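Local coordinates for adenosine deaminase (PDB 4GXW), which binds one zinc ion and probably removes the amino group of a purine by hydrolysis, at residues A28-E33 with N109-E114; F262-T267 with E315-H320; I296-D301 with K329-N334. All blocks are in the same frame, centred on the assembly; numbering follows the deposited sequence. Where two conformers were deposited one is given.

Interaction 1: residues A28-E33 with N109-E114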
ATOM      1  N   ALA A  28      -5.047 -18.307  -0.288  1.00 11.87           N
ATOM      2  CA  ALA A  28      -5.437 -18.696  -1.641  1.00 10.71           C
ATOM      3  C   ALA A  28      -6.145 -17.584  -2.416  1.00 10.53           C
ATOM      4  O   ALA A  28      -6.158 -17.592  -3.649  1.00 11.73           O
ATOM      5  CB  ALA A  28      -6.312 -19.937  -1.595  1.00 12.33           C
ATOM      6  N   LEU A  29      -6.749 -16.640  -1.692  0.69 11.30           N
ATOM      7  CA  LEU A  29      -7.484 -15.532  -2.308  0.69 10.03           C
ATOM      8  C   LEU A  29      -6.647 -14.826  -3.361  0.69 10.35           C
ATOM      9  O   LEU A  29      -5.540 -14.384  -3.075  0.69 11.38           O
ATOM     10  CB  LEU A  29      -7.870 -14.483  -1.258  0.69 15.76           C
ATOM     11  CG  LEU A  29      -8.993 -14.732  -0.260  0.69 15.77           C
ATOM     12  CD1 LEU A  29      -9.304 -13.459   0.508  0.69 18.07           C
ATOM     13  CD2 LEU A  29     -10.223 -15.245  -0.981  0.69 18.56           C
ATOM     14  N   PRO A  30      -7.171 -14.702  -4.583  1.00 10.05           N
ATOM     15  CA  PRO A  30      -6.421 -13.888  -5.554  1.00 10.76           C
ATOM     16  C   PRO A  30      -6.488 -12.425  -5.139  1.00  8.92           C
ATOM     17  O   PRO A  30      -7.544 -11.972  -4.679  1.00  9.97           O
ATOM     18  CB  PRO A  30      -7.157 -14.110  -6.877  1.00 13.63           C
ATOM     19  CG  PRO A  30      -8.500 -14.671  -6.504  1.00 20.02           C
ATOM     20  CD  PRO A  30      -8.382 -15.316  -5.155  1.00 11.39           C
ATOM     21  N   LYS A  31      -5.380 -11.703  -5.294  1.00  8.88           N
ATOM     22  CA  LYS A  31      -5.279 -10.350  -4.780  1.00  8.62           C
ATOM     23  C   LYS A  31      -4.620  -9.385  -5.736  1.00  8.82           C
ATOM     24  O   LYS A  31      -3.758  -9.763  -6.543  1.00  9.83           O
ATOM     25  CB  LYS A  31      -4.427 -10.337  -3.502  1.00  9.53           C
ATOM     26  CG  LYS A  31      -4.926 -11.221  -2.360  1.00  9.14           C
ATOM     27  CD  LYS A  31      -3.868 -11.336  -1.262  1.00  9.04           C
ATOM     28  CE  LYS A  31      -4.220 -12.394  -0.219  1.00 10.12           C
ATOM     29  NZ  LYS A  31      -4.104 -13.817  -0.701  1.00 10.34           N
ATOM     30  N   VAL A  32      -5.042  -8.127  -5.673  0.69  8.21           N
ATOM     31  CA  VAL A  32      -4.186  -7.041  -6.125  0.69  8.07           C
ATOM     32  C   VAL A  32      -3.699  -6.316  -4.879  0.69  8.53           C
ATOM     33  O   VAL A  32      -4.335  -6.368  -3.818  0.69  9.08           O
ATOM     34  CB  VAL A  32      -4.891  -6.045  -7.069  0.69  9.61           C
ATOM     35  CG1 VAL A  32      -5.493  -6.774  -8.260  0.69 13.28           C
ATOM     36  CG2 VAL A  32      -5.954  -5.255  -6.332  0.69  9.59           C
ATOM     37  N   GLU A  33      -2.555  -5.658  -5.003  1.00  8.08           N
ATOM     38  CA  GLU A  33      -2.072  -4.748  -3.960  1.00  7.89           C
ATOM     39  C   GLU A  33      -1.890  -3.375  -4.604  1.00  8.45           C
ATOM     40  O   GLU A  33      -1.210  -3.249  -5.632  1.00  9.27           O
ATOM     41  CB  GLU A  33      -0.765  -5.215  -3.315  1.00 10.34           C
ATOM     42  CG  GLU A  33      -0.282  -4.261  -2.219  1.00 10.55           C
ATOM     43  CD  GLU A  33       0.550  -4.934  -1.155  1.00  9.95           C
ATOM     44  OE1 GLU A  33       1.605  -5.530  -1.493  1.00 10.02           O
ATOM     45  OE2 GLU A  33       0.150  -4.868   0.033  1.00 10.02           O
ATOM     46  N   ASN A 109      -0.259 -14.874  -3.529  1.00 10.84           N
ATOM     47  CA  ASN A 109      -1.257 -14.797  -4.590  1.00 10.27           C
ATOM     48  C   ASN A 109      -1.684 -13.377  -4.955  1.00  9.55           C
ATOM     49  O   ASN A 109      -2.793 -13.159  -5.458  1.00  9.66           O
ATOM     50  CB  ASN A 109      -2.457 -15.696  -4.283  1.00 12.39           C
ATOM     51  CG  ASN A 109      -2.111 -17.162  -4.403  1.00 11.48           C
ATOM     52  OD1 ASN A 109      -1.652 -17.614  -5.462  1.00 13.47           O
ATOM     53  ND2 ASN A 109      -2.286 -17.910  -3.319  1.00 13.52           N
ATOM     54  N   VAL A 110      -0.797 -12.412  -4.717  1.00  9.49           N
ATOM     55  CA  VAL A 110      -0.938 -11.119  -5.360  1.00  9.83           C
ATOM     56  C   VAL A 110      -0.583 -11.315  -6.831  1.00 10.41           C
ATOM     57  O   VAL A 110       0.529 -11.753  -7.158  1.00 11.42           O
ATOM     58  CB  VAL A 110      -0.048 -10.047  -4.704  1.00  9.10           C
ATOM     59  CG1 VAL A 110      -0.165  -8.740  -5.476  1.00  9.74           C
ATOM     60  CG2 VAL A 110      -0.444  -9.844  -3.235  1.00 10.03           C
ATOM     61  N   ARG A 111      -1.531 -11.008  -7.711  1.00  9.34           N
ATOM     62  CA  ARG A 111      -1.347 -11.212  -9.145  1.00  9.12           C
ATOM     63  C   ARG A 111      -0.967  -9.923  -9.855  1.00  9.68           C
ATOM     64  O   ARG A 111      -0.477  -9.943 -10.983  1.00 10.81           O
ATOM     65  CB  ARG A 111      -2.606 -11.818  -9.751  1.00 10.86           C
ATOM     66  CG  ARG A 111      -2.862 -13.207  -9.205  1.00 12.19           C
ATOM     67  CD  ARG A 111      -4.173 -13.803  -9.668  1.00 12.05           C
ATOM     68  NE  ARG A 111      -4.326 -15.170  -9.172  1.00 12.36           N
ATOM     69  CZ  ARG A 111      -5.399 -15.926  -9.377  1.00 11.91           C
ATOM     70  NH1 ARG A 111      -6.412 -15.455 -10.082  1.00 12.99           N
ATOM     71  NH2 ARG A 111      -5.451 -17.158  -8.885  1.00 13.14           N
ATOM     72  N   HIS A 112      -1.182  -8.805  -9.167  1.00  8.64           N
ATOM     73  CA  HIS A 112      -0.917  -7.481  -9.705  1.00  8.46           C
ATOM     74  C   HIS A 112      -0.628  -6.560  -8.529  1.00  8.27           C
ATOM     75  O   HIS A 112      -1.453  -6.440  -7.619  1.00  8.76           O
ATOM     76  CB  HIS A 112      -2.136  -6.984 -10.496  1.00  9.05           C
ATOM     77  CG  HIS A 112      -1.990  -5.593 -11.026  1.00  8.71           C
ATOM     78  ND1 HIS A 112      -1.322  -5.307 -12.198  1.00 11.19           N
ATOM     79  CD2 HIS A 112      -2.426  -4.405 -10.541  1.00  9.02           C
ATOM     80  CE1 HIS A 112      -1.347  -4.001 -12.407  1.00 10.66           C
ATOM     81  NE2 HIS A 112      -2.003  -3.432 -11.411  1.00  9.71           N
ATOM     82  N   ALA A 113       0.540  -5.918  -8.546  1.00  8.39           N
ATOM     83  CA  ALA A 113       0.961  -5.024  -7.465  1.00  8.58           C
ATOM     84  C   ALA A 113       1.349  -3.659  -8.018  1.00  9.26           C
ATOM     85  O   ALA A 113       2.152  -3.567  -8.949  1.00  9.68           O
ATOM     86  CB  ALA A 113       2.144  -5.619  -6.696  1.00  8.99           C
ATOM     87  N   GLU A 114       0.795  -2.598  -7.439  1.00  8.07           N
ATOM     88  CA  GLU A 114       1.206  -1.240  -7.779  1.00  9.24           C
ATOM     89  C   GLU A 114       1.847  -0.672  -6.530  1.00  9.81           C
ATOM     90  O   GLU A 114       1.222  -0.662  -5.463  1.00 10.40           O
ATOM     91  CB  GLU A 114      -0.004  -0.414  -8.228  1.00  9.92           C
ATOM     92  CG  GLU A 114      -0.797  -1.129  -9.316  1.00 10.26           C
ATOM     93  CD  GLU A 114      -1.948  -0.332  -9.887  1.00 10.09           C
ATOM     94  OE1 GLU A 114      -2.120   0.854  -9.530  1.00 10.53           O
ATOM     95  OE2 GLU A 114      -2.695  -0.904 -10.710  1.00 10.31           O
TER
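P30 lays its CB over one face of the R111 guanidinium, 3.6 Å from CZ and close to the centre of the flat group. The arginine chain is extended from CG to NE, which carries the guanidinium back along 109-114 as far as the proline. Its charge is met elsewhere, by a salt bridge from NH1 to E356 and a cation-pi contact with W353, both on helix 343-371. Next along, V32 and H112 share a face of the sheet, where V32 CG1 lies 4.0 Å from H112 CB, and the imidazole runs on along its own strand to give an in-plane NE2 bond of 2.7 Å to E114 OE2. That oxygen uses its anti lone pair, while E114 OE1 pairs with R238.

On the other face, K31 CB meets V110 CG2 at 4.0 Å and E33 CB lies near V110 CG1. With chi4 at 72°, the K31 chain bends at its end and NZ turns back to L29 O, 2.8 Å away on a lone pair; the carbonyls of F26 and H108 take the same ammonium. The Schellman turn that ends helix 91-106 puts N109 at positive phi, and its ND2 bonds to H27 O, next to A28.

Between these two layers runs a parallel ladder, as between neighbouring strands of the TIM barrel to which this family belongs. K31 N donates to N109 O, R111 N to K31 O at 2.8 Å, E33 N to H112 O, and E114 N to E33 O, also at 2.8 Å. Buried charge is probably compensated by such local partners: three carbonyls receive the lysine, and E33 bonds to Y101 and T300, its side chain about 6 Å from that of the zinc ligand H35.

Interaction 2: residues F262-T267 with E315-H320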
ATOM      1  N   PHE A 262     -10.850   3.566  -2.104  1.00  7.72           N
ATOM      2  CA  PHE A 262      -9.974   3.978  -1.010  1.00  8.10           C
ATOM      3  C   PHE A 262      -9.089   2.796  -0.626  1.00  7.53           C
ATOM      4  O   PHE A 262      -9.595   1.730  -0.265  1.00  8.42           O
ATOM      5  CB  PHE A 262     -10.811   4.379   0.217  1.00  8.19           C
ATOM      6  CG  PHE A 262     -11.613   5.629   0.016  1.00  9.53           C
ATOM      7  CD1 PHE A 262     -12.783   5.608  -0.738  1.00 10.17           C
ATOM      8  CD2 PHE A 262     -11.205   6.824   0.575  1.00 10.47           C
ATOM      9  CE1 PHE A 262     -13.526   6.767  -0.930  1.00 14.72           C
ATOM     10  CE2 PHE A 262     -11.947   7.993   0.382  1.00 11.91           C
ATOM     11  CZ  PHE A 262     -13.104   7.960  -0.367  1.00 11.34           C
ATOM     12  N   THR A 263      -7.773   2.969  -0.697  1.00  7.76           N
ATOM     13  CA  THR A 263      -6.880   1.922  -0.235  1.00  8.59           C
ATOM     14  C   THR A 263      -6.768   2.081   1.274  1.00  8.36           C
ATOM     15  O   THR A 263      -6.598   3.189   1.775  1.00 10.68           O
ATOM     16  CB  THR A 263      -5.504   1.956  -0.940  1.00  7.99           C
ATOM     17  OG1 THR A 263      -4.763   3.104  -0.510  1.00  7.82           O
ATOM     18  CG2 THR A 263      -5.663   1.983  -2.457  1.00  8.80           C
ATOM     19  N   VAL A 264      -6.902   0.983   2.003  1.00  7.69           N
ATOM     20  CA  VAL A 264      -6.879   1.045   3.467  1.00  7.82           C
ATOM     21  C   VAL A 264      -5.853   0.073   4.023  1.00  8.41           C
ATOM     22  O   VAL A 264      -5.485  -0.913   3.368  1.00  8.44           O
ATOM     23  CB  VAL A 264      -8.285   0.799   4.086  1.00  9.00           C
ATOM     24  CG1 VAL A 264      -9.297   1.851   3.584  1.00  9.23           C
ATOM     25  CG2 VAL A 264      -8.763  -0.627   3.793  1.00  9.07           C
ATOM     26  N   VAL A 265      -5.385   0.366   5.230  1.00  8.28           N
ATOM     27  CA  VAL A 265      -4.273  -0.358   5.823  1.00  8.61           C
ATOM     28  C   VAL A 265      -4.650  -0.697   7.264  1.00  9.76           C
ATOM     29  O   VAL A 265      -4.612   0.168   8.143  1.00  9.63           O
ATOM     30  CB  VAL A 265      -2.986   0.508   5.790  1.00  8.42           C
ATOM     31  CG1 VAL A 265      -1.818  -0.229   6.427  1.00  9.33           C
ATOM     32  CG2 VAL A 265      -2.661   0.933   4.350  1.00 10.12           C
ATOM     33  N   PRO A 266      -5.047  -1.955   7.514  1.00  9.98           N
ATOM     34  CA  PRO A 266      -5.439  -2.312   8.883  1.00 11.02           C
ATOM     35  C   PRO A 266      -4.335  -2.055   9.905  1.00 11.02           C
ATOM     36  O   PRO A 266      -4.628  -1.667  11.038  1.00 11.55           O
ATOM     37  CB  PRO A 266      -5.818  -3.801   8.780  1.00 11.71           C
ATOM     38  CG  PRO A 266      -5.440  -4.245   7.394  1.00 12.32           C
ATOM     39  CD  PRO A 266      -5.344  -3.019   6.544  1.00  9.17           C
ATOM     40  N   THR A 267      -3.078  -2.221   9.508  1.00  9.51           N
ATOM     41  CA  THR A 267      -1.959  -1.975  10.412  1.00 10.96           C
ATOM     42  C   THR A 267      -1.496  -0.513  10.469  1.00  9.48           C
ATOM     43  O   THR A 267      -0.379  -0.256  10.919  1.00 11.51           O
ATOM     44  CB  THR A 267      -0.757  -2.860  10.044  1.00 11.06           C
ATOM     45  OG1 THR A 267      -0.408  -2.647   8.669  1.00 11.95           O
ATOM     46  CG2 THR A 267      -1.110  -4.328  10.251  1.00 12.62           C
ATOM     47  N   GLU A 315      -6.749 -11.255   6.362  1.00 10.61           N
ATOM     48  CA  GLU A 315      -7.196 -11.915   7.588  1.00 11.97           C
ATOM     49  C   GLU A 315      -7.709 -10.908   8.629  1.00 11.35           C
ATOM     50  O   GLU A 315      -8.779 -11.103   9.209  1.00 10.29           O
ATOM     51  CB  GLU A 315      -6.058 -12.744   8.184  1.00 10.70           C
ATOM     52  CG  GLU A 315      -6.375 -13.307   9.563  1.00 11.98           C
ATOM     53  CD  GLU A 315      -5.230 -14.104  10.154  1.00 13.80           C
ATOM     54  OE1 GLU A 315      -4.433 -14.671   9.375  1.00 13.85           O
ATOM     55  OE2 GLU A 315      -5.119 -14.166  11.405  1.00 13.83           O
ATOM     56  N   LEU A 316      -6.959  -9.823   8.841  1.00 10.72           N
ATOM     57  CA  LEU A 316      -7.339  -8.825   9.842  1.00 10.26           C
ATOM     58  C   LEU A 316      -8.714  -8.213   9.589  1.00 10.68           C
ATOM     59  O   LEU A 316      -9.450  -7.917  10.531  1.00 11.21           O
ATOM     60  CB  LEU A 316      -6.286  -7.715   9.931  1.00 11.74           C
ATOM     61  CG  LEU A 316      -4.957  -8.101  10.578  1.00 10.01           C
ATOM     62  CD1 LEU A 316      -3.973  -6.938  10.501  1.00 14.14           C
ATOM     63  CD2 LEU A 316      -5.156  -8.548  12.022  1.00 12.82           C
ATOM     64  N   MET A 317      -9.061  -8.011   8.322  1.00 10.16           N
ATOM     65  CA  MET A 317     -10.379  -7.469   7.995  1.00 10.01           C
ATOM     66  C   MET A 317     -11.500  -8.360   8.541  1.00  9.75           C
ATOM     67  O   MET A 317     -12.519  -7.871   9.037  1.00 11.95           O
ATOM     68  CB  MET A 317     -10.529  -7.306   6.482  1.00 10.30           C
ATOM     69  CG  MET A 317      -9.453  -6.454   5.847  1.00 10.27           C
ATOM     70  SD  MET A 317      -9.421  -4.738   6.413  1.00 10.75           S
ATOM     71  CE  MET A 317     -10.766  -4.040   5.473  1.00 11.71           C
ATOM     72  N   PHE A 318     -11.281  -9.668   8.457  1.00 10.64           N
ATOM     73  CA  PHE A 318     -12.212 -10.682   8.938  1.00 12.21           C
ATOM     74  C   PHE A 318     -12.103 -10.902  10.453  1.00 12.05           C
ATOM     75  O   PHE A 318     -13.115 -10.988  11.147  1.00 13.61           O
ATOM     76  CB  PHE A 318     -11.945 -11.985   8.173  1.00 13.16           C
ATOM     77  CG  PHE A 318     -12.838 -13.136   8.561  1.00 14.94           C
ATOM     78  CD1 PHE A 318     -14.043 -13.347   7.907  1.00 19.50           C
ATOM     79  CD2 PHE A 318     -12.455 -14.029   9.553  1.00 15.53           C
ATOM     80  CE1 PHE A 318     -14.859 -14.415   8.252  1.00 23.63           C
ATOM     81  CE2 PHE A 318     -13.265 -15.098   9.899  1.00 16.83           C
ATOM     82  CZ  PHE A 318     -14.470 -15.286   9.250  1.00 20.33           C
ATOM     83  N   SER A 319     -10.883 -10.998  10.976  1.00 10.94           N
ATOM     84  CA  SER A 319     -10.712 -11.393  12.373  1.00 13.67           C
ATOM     85  C   SER A 319     -10.985 -10.260  13.356  1.00 11.28           C
ATOM     86  O   SER A 319     -11.432 -10.506  14.467  1.00 14.73           O
ATOM     87  CB  SER A 319      -9.297 -11.934  12.611  1.00 12.52           C
ATOM     88  OG  SER A 319      -8.329 -10.932  12.347  1.00 12.16           O
ATOM     89  N   HIS A 320     -10.683  -9.031  12.956  1.00 12.04           N
ATOM     90  CA  HIS A 320     -10.756  -7.893  13.880  1.00 12.27           C
ATOM     91  C   HIS A 320     -11.803  -6.846  13.519  1.00 12.07           C
ATOM     92  O   HIS A 320     -12.359  -6.198  14.410  1.00 14.53           O
ATOM     93  CB  HIS A 320      -9.398  -7.193  13.996  1.00 12.86           C
ATOM     94  CG  HIS A 320      -8.374  -7.961  14.771  1.00 12.01           C
ATOM     95  ND1 HIS A 320      -7.837  -9.154  14.334  1.00 12.91           N
ATOM     96  CD2 HIS A 320      -7.778  -7.694  15.958  1.00 13.80           C
ATOM     97  CE1 HIS A 320      -6.955  -9.589  15.217  1.00 12.43           C
ATOM     98  NE2 HIS A 320      -6.899  -8.721  16.212  1.00 15.03           N
TER
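Apolar contact accounts for everything that passes between P266 and L316. The leucine reaches from helix 310-319 with CG beside its backbone N (chi1 -72°), which, with an extended chi2, brings CD1 to the loop; there this methyl touches P266 CB at 4.0 Å and T267 CG2 at 3.9 Å. It therefore sits against two consecutive residues at once, and the threonine side chain meets that of the leucine at about a right angle. L316 CB adds a further approach to P266 CB, 4.1 Å away.

Sulfur and methyl contacts come from M317, one residue further along the helix. Its CB starts off to one side, but bends at chi2 and chi3 (-63° and -79°) fold the chain so that its end comes nearer the strand. SD lies 4.1 Å from P266 CG, with the methionine chain running across the proline, and the terminal CE stops 4.3 Å from V264 CG2. The proline ring is thus used twice, CB for the leucine and CG for the sulfur. M317 also touches I296 and P298 on strand 295-298, and L328 and F331 on helix 325-338. In this TIM-barrel enzyme helix 310-319 packs mainly on the loop that leaves strand 261-264, through P266 and T267, and on the strand itself through V264.

Polar bonding at this seam is directed to a third party. T267 has its CG2 anti to the carbonyl carbon and its OG1 between the backbone N and that carbon; the methyl meets the leucine while the hydroxyl bonds to H306 ND1, one residue serving both the apolar seam and a hydrogen bond.

Interaction 3: residues I296-D301 with K329-N334. With ZN (zinc ion), chain C.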
ATOM      1  N   ILE A 296     -13.669   0.163  -0.281  1.00  8.80           N
ATOM      2  CA  ILE A 296     -12.338   0.056   0.292  1.00  7.85           C
ATOM      3  C   ILE A 296     -11.622  -1.197  -0.198  1.00  8.53           C
ATOM      4  O   ILE A 296     -12.253  -2.139  -0.693  1.00  8.08           O
ATOM      5  CB  ILE A 296     -12.333   0.115   1.845  1.00  8.17           C
ATOM      6  CG1 ILE A 296     -12.892  -1.179   2.454  1.00  9.68           C
ATOM      7  CG2 ILE A 296     -13.091   1.352   2.335  1.00  9.79           C
ATOM      8  CD1 ILE A 296     -12.835  -1.210   3.988  1.00  9.42           C
ATOM      9  N   HIS A 297     -10.307  -1.206  -0.024  1.00  7.66           N
ATOM     10  CA  HIS A 297      -9.467  -2.312  -0.453  1.00  8.19           C
ATOM     11  C   HIS A 297      -8.276  -2.379   0.488  1.00  7.58           C
ATOM     12  O   HIS A 297      -7.547  -1.401   0.614  1.00  7.87           O
ATOM     13  CB  HIS A 297      -8.998  -2.092  -1.891  1.00  7.85           C
ATOM     14  CG  HIS A 297      -8.046  -3.140  -2.367  1.00  7.86           C
ATOM     15  ND1 HIS A 297      -6.687  -2.929  -2.436  1.00  8.68           N
ATOM     16  CD2 HIS A 297      -8.258  -4.414  -2.774  1.00  8.08           C
ATOM     17  CE1 HIS A 297      -6.100  -4.032  -2.872  1.00  8.44           C
ATOM     18  NE2 HIS A 297      -7.029  -4.949  -3.079  1.00  8.20           N
ATOM     19  N   PRO A 298      -8.082  -3.521   1.164  1.00  7.56           N
ATOM     20  CA  PRO A 298      -7.030  -3.622   2.184  1.00  8.07           C
ATOM     21  C   PRO A 298      -5.649  -3.928   1.599  1.00  7.31           C
ATOM     22  O   PRO A 298      -5.547  -4.629   0.586  1.00  7.85           O
ATOM     23  CB  PRO A 298      -7.503  -4.789   3.042  1.00  9.28           C
ATOM     24  CG  PRO A 298      -8.201  -5.675   2.056  1.00  8.10           C
ATOM     25  CD  PRO A 298      -8.897  -4.747   1.098  1.00  8.20           C
ATOM     26  N   ASN A 299      -4.607  -3.409   2.254  1.00  8.10           N
ATOM     27  CA  ASN A 299      -3.243  -3.479   1.760  1.00  8.21           C
ATOM     28  C   ASN A 299      -2.270  -3.517   2.932  1.00  9.76           C
ATOM     29  O   ASN A 299      -2.662  -3.240   4.066  1.00  9.45           O
ATOM     30  CB  ASN A 299      -2.947  -2.249   0.903  1.00  8.74           C
ATOM     31  CG  ASN A 299      -3.699  -2.257  -0.399  1.00  7.55           C
ATOM     32  OD1 ASN A 299      -3.224  -2.816  -1.372  1.00  8.22           O
ATOM     33  ND2 ASN A 299      -4.880  -1.633  -0.427  1.00  7.71           N
ATOM     34  N   THR A 300      -0.996  -3.810   2.645  1.00  9.09           N
ATOM     35  CA  THR A 300       0.037  -3.938   3.677  1.00  9.14           C
ATOM     36  C   THR A 300       0.783  -2.645   4.021  1.00 10.01           C
ATOM     37  O   THR A 300       1.265  -2.509   5.149  1.00  9.32           O
ATOM     38  CB  THR A 300       1.079  -5.048   3.345  1.00 10.04           C
ATOM     39  OG1 THR A 300       1.767  -4.729   2.128  1.00 10.00           O
ATOM     40  CG2 THR A 300       0.415  -6.426   3.219  1.00 10.35           C
ATOM     41  N   ASP A 301       0.904  -1.724   3.057  1.00  9.65           N
ATOM     42  CA  ASP A 301       1.607  -0.422   3.220  1.00  9.59           C
ATOM     43  C   ASP A 301       3.127  -0.585   3.348  1.00 11.18           C
ATOM     44  O   ASP A 301       3.874  -0.214   2.439  1.00 12.63           O
ATOM     45  CB  ASP A 301       1.019   0.386   4.396  1.00 10.49           C
ATOM     46  CG  ASP A 301       1.185   1.925   4.267  1.00 14.96           C
ATOM     47  OD1 ASP A 301       1.661   2.505   3.257  1.00 13.69           O
ATOM     48  OD2 ASP A 301       0.772   2.596   5.238  1.00 17.96           O
ATOM     49  N   LYS A 329     -15.291 -10.515  -0.618  1.00  9.92           N
ATOM     50  CA  LYS A 329     -15.474 -10.630  -2.060  1.00  9.15           C
ATOM     51  C   LYS A 329     -15.626  -9.246  -2.702  1.00  9.22           C
ATOM     52  O   LYS A 329     -15.038  -8.964  -3.751  1.00  9.37           O
ATOM     53  CB  LYS A 329     -16.683 -11.510  -2.397  1.00 10.30           C
ATOM     54  CG  LYS A 329     -16.790 -11.852  -3.880  1.00  9.64           C
ATOM     55  CD  LYS A 329     -17.982 -12.731  -4.186  1.00 10.54           C
ATOM     56  CE  LYS A 329     -18.070 -13.034  -5.680  1.00 12.34           C
ATOM     57  NZ  LYS A 329     -19.216 -13.939  -5.976  1.00 13.75           N
ATOM     58  N   GLN A 330     -16.411  -8.380  -2.063  1.00  9.85           N
ATOM     59  CA  GLN A 330     -16.561  -7.014  -2.545  1.00 10.58           C
ATOM     60  C   GLN A 330     -15.236  -6.254  -2.515  1.00 10.17           C
ATOM     61  O   GLN A 330     -14.930  -5.518  -3.447  1.00  9.44           O
ATOM     62  CB  GLN A 330     -17.649  -6.267  -1.772  1.00 10.81           C
ATOM     63  CG  GLN A 330     -19.046  -6.801  -2.042  1.00 16.94           C
ATOM     64  CD  GLN A 330     -19.335  -6.937  -3.528  1.00 20.24           C
ATOM     65  OE1 GLN A 330     -19.181  -5.983  -4.290  1.00 20.50           O
ATOM     66  NE2 GLN A 330     -19.742  -8.137  -3.949  1.00 18.69           N
ATOM     67  N   PHE A 331     -14.445  -6.436  -1.458  1.00  8.76           N
ATOM     68  CA  PHE A 331     -13.143  -5.777  -1.402  1.00  8.56           C
ATOM     69  C   PHE A 331     -12.239  -6.226  -2.558  1.00  8.19           C
ATOM     70  O   PHE A 331     -11.493  -5.420  -3.109  1.00  8.49           O
ATOM     71  CB  PHE A 331     -12.413  -6.055  -0.082  1.00  8.75           C
ATOM     72  CG  PHE A 331     -13.125  -5.567   1.151  1.00  8.50           C
ATOM     73  CD1 PHE A 331     -14.105  -4.579   1.102  1.00 10.14           C
ATOM     74  CD2 PHE A 331     -12.806  -6.123   2.376  1.00  8.63           C
ATOM     75  CE1 PHE A 331     -14.734  -4.148   2.259  1.00 10.34           C
ATOM     76  CE2 PHE A 331     -13.436  -5.703   3.533  1.00 10.19           C
ATOM     77  CZ  PHE A 331     -14.409  -4.723   3.476  1.00 11.15           C
ATOM     78  N   MET A 332     -12.291  -7.512  -2.895  1.00  9.01           N
ATOM     79  CA  MET A 332     -11.562  -8.036  -4.047  1.00 10.01           C
ATOM     80  C   MET A 332     -11.996  -7.332  -5.334  1.00 10.25           C
ATOM     81  O   MET A 332     -11.160  -6.884  -6.129  1.00 10.98           O
ATOM     82  CB  MET A 332     -11.779  -9.550  -4.185  1.00  9.12           C
ATOM     83  CG  MET A 332     -11.046 -10.133  -5.385  1.00  8.67           C
ATOM     84  SD  MET A 332     -11.403 -11.877  -5.666  1.00 10.46           S
ATOM     85  CE  MET A 332     -13.073 -11.780  -6.288  1.00 11.63           C
ATOM     86  N   LEU A 333     -13.303  -7.212  -5.525  1.00  9.70           N
ATOM     87  CA  LEU A 333     -13.824  -6.515  -6.692  1.00 10.16           C
ATOM     88  C   LEU A 333     -13.436  -5.035  -6.695  1.00 10.27           C
ATOM     89  O   LEU A 333     -13.140  -4.470  -7.752  1.00 10.73           O
ATOM     90  CB  LEU A 333     -15.340  -6.703  -6.795  1.00 10.77           C
ATOM     91  CG  LEU A 333     -15.788  -8.155  -7.017  1.00 13.65           C
ATOM     92  CD1 LEU A 333     -17.291  -8.267  -6.882  1.00 14.16           C
ATOM     93  CD2 LEU A 333     -15.328  -8.650  -8.384  1.00 14.73           C
ATOM     94  N   ASN A 334     -13.409  -4.415  -5.514  1.00  9.01           N
ATOM     95  CA  ASN A 334     -12.963  -3.027  -5.395  1.00  9.36           C
ATOM     96  C   ASN A 334     -11.519  -2.844  -5.849  1.00 10.67           C
ATOM     97  O   ASN A 334     -11.173  -1.845  -6.483  1.00  8.99           O
ATOM     98  CB  ASN A 334     -13.116  -2.518  -3.958  1.00 10.09           C
ATOM     99  CG  ASN A 334     -14.560  -2.496  -3.487  1.00  9.03           C
ATOM    100  OD1 ASN A 334     -15.505  -2.542  -4.293  1.00 10.25           O
ATOM    101  ND2 ASN A 334     -14.737  -2.402  -2.172  1.00  9.70           N
TER
HETATM  102 ZN    ZN C 401       1.340   4.539   2.579  0.72 10.58          ZN
HETATM  103  O   HOH W   1       0.880   5.092   4.412  1.00 13.73           O
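I296 O accepts a hydrogen bond from N334 ND2, 2.9 Å long and nearly straight at 168°. The acceptor lies in the plane of the asparagine amide, whereas the donor is tilted from the plane of the carbonyl. A side chain of helix 325-338 thus holds a backbone carbonyl of strand 295-298.

Around this bond the ring of F331 packs beside I296. The two side chains lie alongside each other, pointing the same way: I296 CG1 is 3.5 Å from F331 CE1, and I296 CD1 is 3.9 Å from F331 CZ. That fit depends on the isoleucine chi1 of 73°, which wedges CG1 between the backbone N and the carbonyl carbon. P298 closes the other end, its CD 3.9 Å from F331 CB, with the proline ring crossing the phenylalanine chain at about a right angle. W314 and M317 of helix 310-319 touch F331 too, and F323 meets it edge-to-face. On H297 the approach is different: CD2 points its ring edge at F331 O, 3.4 Å away and near the ring plane, while ND1 takes a bent bond from N299 ND2.

The axes of strand 296-298 and helix 329-334 run at 96°, nearly perpendicular, and beyond P298 the chain continues as a loop to the metal. D301 OD1 binds zinc at 2.2 Å, with H35, H37 and H216 completing the protein ligands, and a bound water at 2.0 Å from the metal donates to D301 OD2. One carboxylate thus holds both zinc and its water, an arrangement consistent with the metal-activated water of adenosine deaminases, while the buried strand carbonyl upstream has its need met by an amide from the helix.

Overall arrangement
Interactions 1 and 3 meet directly, and segment 296-301 carries a zinc ligand. Interactions 2 and 3 have centres 8 Å apart and lie on neighbouring strands 261-264 and 295-298: V264 N is 2.8 Å from H297 O and F262 O is 3.0 Å from H297 N, both probable hydrogen bonds. Interaction 1, its centre 10 Å from that of interaction 3, joins it where E33 OE2 lies 2.7 Å from T300 OG1, next to the zinc ligand D301. Interactions 1 and 2 do not touch, their nearest atoms being about 7 Å apart, so 296-301 bridges them. The side chains of E33 and T267 each lie about 10 Å from the metal.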